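Local coordinates for protein glutamate receptor IIB,Glutamate receptor IIB (PDB 4WXJ) that binds glutamate through this extracellular ligand-binding domain and probably gates a postsynaptic cation channel of the Drosophila neuromuscular junction, at residues 180-185 with 197-203; 205-210 with 259-263. All coordinates share one frame; numbering follows the deposited sequence.

Contact 1 of 2, residues 180-185 with 197-203. With GLU (glutamic acid), chain C.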
loop_
_atom_site.group_PDB
_atom_site.type_symbol
_atom_site.label_atom_id
_atom_site.label_comp_id
_atom_site.label_asym_id
_atom_site.label_seq_id
_atom_site.Cartn_x
_atom_site.Cartn_y
_atom_site.Cartn_z
ATOM N N ASN A 180 4.380 -8.877 -2.490
ATOM C CA ASN A 180 3.792 -8.019 -1.464
ATOM C C ASN A 180 4.825 -7.520 -0.456
ATOM O O ASN A 180 6.004 -7.864 -0.547
ATOM C CB ASN A 180 2.666 -8.765 -0.736
ATOM C CG ASN A 180 3.116 -10.102 -0.164
ATOM O OD1 ASN A 180 4.257 -10.261 0.270
ATOM N ND2 ASN A 180 2.210 -11.075 -0.166
ATOM N N ASN A 181 4.377 -6.705 0.498
ATOM C CA ASN A 181 5.259 -6.173 1.534
ATOM C C ASN A 181 5.889 -7.277 2.378
ATOM O O ASN A 181 7.059 -7.190 2.747
ATOM C CB ASN A 181 4.495 -5.212 2.451
ATOM C CG ASN A 181 4.207 -3.878 1.793
ATOM O OD1 ASN A 181 3.060 -3.432 1.745
ATOM N ND2 ASN A 181 5.248 -3.230 1.286
ATOM N N GLU A 182 5.104 -8.307 2.685
ATOM C CA GLU A 182 5.574 -9.406 3.525
ATOM C C GLU A 182 6.788 -10.095 2.908
ATOM O O GLU A 182 7.795 -10.304 3.581
ATOM C CB GLU A 182 4.461 -10.434 3.759
ATOM C CG GLU A 182 3.345 -9.959 4.678
ATOM C CD GLU A 182 2.378 -8.993 4.009
ATOM O OE1 GLU A 182 2.483 -8.778 2.782
ATOM O OE2 GLU A 182 1.506 -8.449 4.718
ATOM N N GLU A 183 6.689 -10.443 1.628
ATOM C CA GLU A 183 7.790 -11.102 0.932
ATOM C C GLU A 183 9.000 -10.176 0.842
ATOM O O GLU A 183 10.142 -10.623 0.935
ATOM C CB GLU A 183 7.363 -11.542 -0.472
ATOM C CG GLU A 183 8.426 -12.350 -1.214
ATOM C CD GLU A 183 8.097 -12.560 -2.683
ATOM O OE1 GLU A 183 6.909 -12.457 -3.054
ATOM O OE2 GLU A 183 9.033 -12.822 -3.470
ATOM N N GLY A 184 8.743 -8.886 0.653
ATOM C CA GLY A 184 9.809 -7.904 0.589
ATOM C C GLY A 184 10.603 -7.857 1.881
ATOM O O GLY A 184 11.829 -7.945 1.871
ATOM N N VAL A 185 9.895 -7.717 2.997
ATOM C CA VAL A 185 10.521 -7.692 4.315
ATOM C C VAL A 185 11.224 -9.013 4.622
ATOM O O VAL A 185 12.336 -9.022 5.155
ATOM C CB VAL A 185 9.482 -7.394 5.416
ATOM C CG1 VAL A 185 10.110 -7.487 6.808
ATOM C CG2 VAL A 185 8.874 -6.017 5.208
ATOM N N PHE A 197 14.822 -3.158 0.275
ATOM C CA PHE A 197 13.448 -3.131 -0.207
ATOM C C PHE A 197 12.922 -1.702 -0.246
ATOM O O PHE A 197 12.869 -1.018 0.776
ATOM C CB PHE A 197 12.563 -4.011 0.681
ATOM C CG PHE A 197 11.179 -4.237 0.137
ATOM C CD1 PHE A 197 10.994 -4.722 -1.147
ATOM C CD2 PHE A 197 10.064 -3.990 0.921
ATOM C CE1 PHE A 197 9.722 -4.939 -1.645
ATOM C CE2 PHE A 197 8.791 -4.206 0.430
ATOM C CZ PHE A 197 8.620 -4.680 -0.855
ATOM N N LEU A 198 12.554 -1.254 -1.442
ATOM C CA LEU A 198 11.971 0.067 -1.624
ATOM C C LEU A 198 10.467 -0.016 -1.397
ATOM O O LEU A 198 9.763 -0.765 -2.078
ATOM C CB LEU A 198 12.290 0.597 -3.021
ATOM C CG LEU A 198 13.739 1.043 -3.214
ATOM C CD1 LEU A 198 14.234 0.660 -4.596
ATOM C CD2 LEU A 198 13.874 2.540 -2.991
ATOM N N MET A 199 9.980 0.748 -0.425
ATOM C CA MET A 199 8.595 0.632 0.012
ATOM C C MET A 199 8.079 1.943 0.580
ATOM O O MET A 199 8.833 2.896 0.765
ATOM C CB MET A 199 8.467 -0.473 1.061
ATOM C CG MET A 199 9.229 -0.193 2.345
ATOM S SD MET A 199 9.360 -1.632 3.427
ATOM C CE MET A 199 7.634 -2.021 3.709
ATOM N N GLU A 200 6.783 1.974 0.860
ATOM C CA GLU A 200 6.139 3.164 1.384
ATOM C C GLU A 200 6.435 3.324 2.872
ATOM O O GLU A 200 6.523 2.338 3.607
ATOM C CB GLU A 200 4.637 3.093 1.116
ATOM C CG GLU A 200 4.317 3.198 -0.372
ATOM C CD GLU A 200 2.873 2.878 -0.705
ATOM O OE1 GLU A 200 2.194 2.234 0.118
ATOM O OE2 GLU A 200 2.420 3.271 -1.801
ATOM N N THR A 201 6.601 4.572 3.300
ATOM C CA THR A 201 7.076 4.881 4.647
ATOM C C THR A 201 6.142 4.362 5.736
ATOM O O THR A 201 6.589 3.995 6.824
ATOM C CB THR A 201 7.259 6.396 4.824
ATOM O OG1 THR A 201 6.062 7.073 4.421
ATOM C CG2 THR A 201 8.422 6.885 3.980
ATOM N N THR A 202 4.849 4.333 5.438
ATOM C CA THR A 202 3.862 3.783 6.358
ATOM C C THR A 202 4.174 2.329 6.678
ATOM O O THR A 202 4.345 1.951 7.840
ATOM C CB THR A 202 2.445 3.872 5.772
ATOM O OG1 THR A 202 2.453 3.379 4.424
ATOM C CG2 THR A 202 1.964 5.308 5.776
ATOM N N ASN A 203 4.254 1.517 5.630
ATOM C CA ASN A 203 4.515 0.093 5.782
ATOM C C ASN A 203 5.909 -0.161 6.335
ATOM O O ASN A 203 6.118 -1.102 7.098
ATOM C CB ASN A 203 4.345 -0.618 4.439
ATOM C CG ASN A 203 2.949 -0.463 3.873
ATOM O OD1 ASN A 203 1.970 -0.431 4.618
ATOM N ND2 ASN A 203 2.850 -0.358 2.552
HETATM N N GLU C . 0.321 1.050 -1.707
HETATM C CA GLU C . 0.965 0.491 -2.927
HETATM C C GLU C . -0.059 0.335 -4.044
HETATM O O GLU C . -1.194 0.798 -3.915
HETATM C CB GLU C . 1.621 -0.852 -2.611
HETATM C CG GLU C . 2.890 -0.751 -1.778
HETATM C CD GLU C . 4.127 -0.397 -2.594
HETATM O OE1 GLU C . 5.177 -0.117 -1.978
HETATM O OE2 GLU C . 4.060 -0.401 -3.844
HETATM O OXT GLU C . 0.217 -0.245 -5.096
HETATM O O HOH W 1 4.936 -0.529 0.609
#

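Contact 2 of 2, residues 205-210 with 259-263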
loop_
_atom_site.group_PDB
_atom_site.type_symbol
_atom_site.label_atom_id
_atom_site.label_comp_id
_atom_site.label_asym_id
_atom_site.label_seq_id
_atom_site.Cartn_x
_atom_site.Cartn_y
_atom_site.Cartn_z
ATOM N N GLN A 205 7.572 1.785 8.416
ATOM C CA GLN A 205 7.513 2.070 9.845
ATOM C C GLN A 205 6.937 0.882 10.602
ATOM O O GLN A 205 7.455 0.491 11.647
ATOM C CB GLN A 205 6.665 3.315 10.116
ATOM C CG GLN A 205 6.594 3.706 11.592
ATOM C CD GLN A 205 5.545 4.765 11.876
ATOM O OE1 GLN A 205 4.729 5.100 11.017
ATOM N NE2 GLN A 205 5.562 5.297 13.093
ATOM N N TYR A 206 5.861 0.315 10.065
ATOM C CA TYR A 206 5.194 -0.812 10.701
ATOM C C TYR A 206 6.134 -1.992 10.905
ATOM O O TYR A 206 6.154 -2.598 11.977
ATOM C CB TYR A 206 3.991 -1.262 9.875
ATOM C CG TYR A 206 3.335 -2.507 10.422
ATOM C CD1 TYR A 206 2.412 -2.432 11.458
ATOM C CD2 TYR A 206 3.645 -3.762 9.913
ATOM C CE1 TYR A 206 1.813 -3.568 11.965
ATOM C CE2 TYR A 206 3.050 -4.903 10.414
ATOM C CZ TYR A 206 2.135 -4.800 11.441
ATOM O OH TYR A 206 1.540 -5.932 11.943
ATOM N N TYR A 207 6.913 -2.314 9.877
ATOM C CA TYR A 207 7.761 -3.500 9.904
ATOM C C TYR A 207 9.089 -3.263 10.618
ATOM O O TYR A 207 9.606 -4.163 11.279
ATOM C CB TYR A 207 8.019 -4.000 8.479
ATOM C CG TYR A 207 6.872 -4.808 7.913
ATOM C CD1 TYR A 207 6.661 -6.119 8.318
ATOM C CD2 TYR A 207 6.008 -4.267 6.972
ATOM C CE1 TYR A 207 5.617 -6.866 7.808
ATOM C CE2 TYR A 207 4.962 -5.005 6.453
ATOM C CZ TYR A 207 4.771 -6.306 6.877
ATOM O OH TYR A 207 3.731 -7.049 6.366
ATOM N N VAL A 208 9.640 -2.060 10.495
ATOM C CA VAL A 208 10.937 -1.771 11.098
ATOM C C VAL A 208 10.819 -1.747 12.623
ATOM O O VAL A 208 11.771 -2.067 13.335
ATOM C CB VAL A 208 11.520 -0.431 10.586
ATOM C CG1 VAL A 208 10.860 0.762 11.273
ATOM C CG2 VAL A 208 13.026 -0.396 10.787
ATOM N N GLN A 209 9.640 -1.380 13.116
ATOM C CA GLN A 209 9.383 -1.351 14.551
ATOM C C GLN A 209 9.225 -2.751 15.147
ATOM O O GLN A 209 9.389 -2.939 16.352
ATOM C CB GLN A 209 8.128 -0.525 14.838
ATOM C CG GLN A 209 8.321 0.973 14.647
ATOM C CD GLN A 209 7.043 1.789 14.831
ATOM O OE1 GLN A 209 7.095 3.020 14.880
ATOM N NE2 GLN A 209 5.898 1.113 14.930
ATOM N N ARG A 210 8.910 -3.726 14.297
ATOM C CA ARG A 210 8.652 -5.098 14.738
ATOM C C ARG A 210 9.779 -6.064 14.356
ATOM O O ARG A 210 9.671 -7.272 14.573
ATOM C CB ARG A 210 7.322 -5.584 14.151
ATOM C CG ARG A 210 6.113 -4.909 14.778
ATOM C CD ARG A 210 4.860 -5.068 13.936
ATOM N NE ARG A 210 3.706 -4.444 14.580
ATOM C CZ ARG A 210 3.504 -3.131 14.654
ATOM N NH1 ARG A 210 4.380 -2.283 14.126
ATOM N NH2 ARG A 210 2.422 -2.660 15.259
ATOM N N LYS A 259 -2.824 3.975 16.729
ATOM C CA LYS A 259 -3.274 2.679 17.233
ATOM C C LYS A 259 -2.610 1.507 16.511
ATOM O O LYS A 259 -2.234 0.519 17.140
ATOM C CB LYS A 259 -4.795 2.562 17.105
ATOM C CG LYS A 259 -5.344 1.179 17.448
ATOM C CD LYS A 259 -6.852 1.108 17.278
ATOM C CE LYS A 259 -7.359 -0.310 17.513
ATOM N NZ LYS A 259 -8.827 -0.418 17.322
ATOM N N TRP A 260 -2.465 1.622 15.193
ATOM C CA TRP A 260 -2.000 0.505 14.375
ATOM C C TRP A 260 -0.533 0.607 13.956
ATOM O O TRP A 260 0.038 -0.378 13.490
ATOM C CB TRP A 260 -2.879 0.377 13.128
ATOM C CG TRP A 260 -4.282 -0.037 13.447
ATOM C CD1 TRP A 260 -5.389 0.759 13.468
ATOM C CD2 TRP A 260 -4.727 -1.350 13.807
ATOM N NE1 TRP A 260 -6.497 0.022 13.813
ATOM C CE2 TRP A 260 -6.116 -1.278 14.026
ATOM C CE3 TRP A 260 -4.084 -2.584 13.961
ATOM C CZ2 TRP A 260 -6.875 -2.387 14.391
ATOM C CZ3 TRP A 260 -4.840 -3.685 14.324
ATOM C CH2 TRP A 260 -6.219 -3.578 14.535
ATOM N N PHE A 261 0.078 1.778 14.127
ATOM C CA PHE A 261 1.452 1.998 13.666
ATOM C C PHE A 261 2.448 2.379 14.767
ATOM O O PHE A 261 3.641 2.506 14.496
ATOM C CB PHE A 261 1.476 3.085 12.583
ATOM C CG PHE A 261 0.896 2.643 11.269
ATOM C CD1 PHE A 261 -0.461 2.761 11.014
ATOM C CD2 PHE A 261 1.712 2.107 10.289
ATOM C CE1 PHE A 261 -0.991 2.350 9.804
ATOM C CE2 PHE A 261 1.189 1.697 9.081
ATOM C CZ PHE A 261 -0.163 1.818 8.837
ATOM N N ASN A 262 1.982 2.565 15.999
ATOM C CA ASN A 262 2.900 2.912 17.084
ATOM C C ASN A 262 3.767 1.719 17.474
ATOM O O ASN A 262 3.452 0.576 17.143
ATOM C CB ASN A 262 2.146 3.424 18.316
ATOM C CG ASN A 262 1.476 2.309 19.104
ATOM O OD1 ASN A 262 2.127 1.604 19.875
ATOM N ND2 ASN A 262 0.166 2.157 18.931
ATOM N N SER A 263 4.856 1.996 18.186
ATOM C CA SER A 263 5.776 0.953 18.627
ATOM C C SER A 263 5.127 0.057 19.677
ATOM O O SER A 263 4.790 0.509 20.772
ATOM C CB SER A 263 7.057 1.574 19.187
ATOM O OG SER A 263 7.979 0.573 19.583
#

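Contact 1 of 2, residues 180-185 with 197-203
The CA of Gly184 sits over one face of the Phe197 ring, 3.6 Å from its centroid and only 6° off the normal, a CH-pi contact. With CG anti to its backbone N (chi1 -170°), Phe197 carries its ring from strand 195-200 onto the first turn of helix 181-191, and a CB on residue 184 would run into that ring. The amide of Asn181 meets the same ring at its edge, ND2 lying 3.8 Å from Phe197 CE2, with the two planes 83° apart. That ND2 also touches the methyl of Met199, whose chain bends at its last torsion to bring CE up to the amide. Beyond it, the side chains of Asn181 and Asn203 cross at about a right angle; OD1 of Asn181 and ND2 of Asn203 are close but poorly aligned for a bond. A water joins them instead, accepting from Asn181 ND2 (2.8 Å), Asn203 ND2 and Glu200 N. The same water donates to the bound glutamate, its O 2.6 Å from ligand OE1. Asn203 is held in turn by Asp96 and Tyr21. Glu200, the N-cap residue of helix 201-208, accepts from the ligand N through OE1 at 2.9 Å and weakly through OE2. The chemistry is thus divided: a carboxylate probably neutralises the ammonium directly, whereas the ligand's side-chain carboxylate is met here through a water placed by three N-H groups, which probably leaves its hydrogens to point at the carboxylate.

Contact 2 of 2, residues 205-210 with 259-263
Gln209 reaches across to the end of helix 252-261 and donates from NE2 to the carbonyl O of Phe261, a short bond of 2.7 Å with an N-H...O angle of 154°. The donor stands above the carbonyl plane, 41° out of it. Gln209 starts with CG anti to its carbonyl carbon (chi1 -72°) and runs on extended, which carries the amide over to the other segment. Its OE1 in turn accepts from Gln205 NE2 at 3.3 Å; both ends of the amide thus have a partner, which favours this way round. An alanine in place of Gln209 is likely to leave Phe261 O without this donor and Gln205 NE2 without its acceptor. The tighter packing surrounds Phe261, the buried residue of the contact, whose CD2 lies 4.1 Å from Tyr206 CB. The edge of the Tyr206 ring faces Trp260 O, in plane, with CD1 3.7 Å away. The solvent side is looser: Arg210 NH2 comes no nearer than 3.7 Å to Trp260 O, and Ser263 is exposed and poorly ordered. Arg210 is held instead to its own segment, CD over one face of the Tyr206 ring toward the rim, the guanidinium over CE1, and NH1 bonded to Tyr206 O (2.8 Å). The contact joins the C-terminal ends of helices 201-208 and 252-261, probably across the two lobes, with Pro20 packing against Tyr206 and Phe261, Asp45 of helix 42-54 binding Trp260 and Lys259, and Tyr207 packing against Asn181, Glu182 and Val185 of helix 181-191.

Overall arrangement
Helix 201-208 connects the two contacts, whose centres are about 12 Å apart: its N-terminal end belongs to contact 1 and its C-terminal end to contact 2. They also touch directly, Tyr207 CG lying 3.6 Å from Val185 CG2 and Thr202 O lying 3.4 Å from Phe261 CE2. Contact 1 forms part of the glutamate site in the cleft of this two-lobed, periplasmic-binding-protein-like domain, where Asp96, Thr98, Arg103, Ala149 and Thr150 complete the grip on the ligand. Contact 2 lies at the surface and, as the topology of this family implies, bridges the two lobes, whereas contact 1 lies within the second; at nearest atoms, the Phe261 side chain is about 11 Å from the bound glutamate.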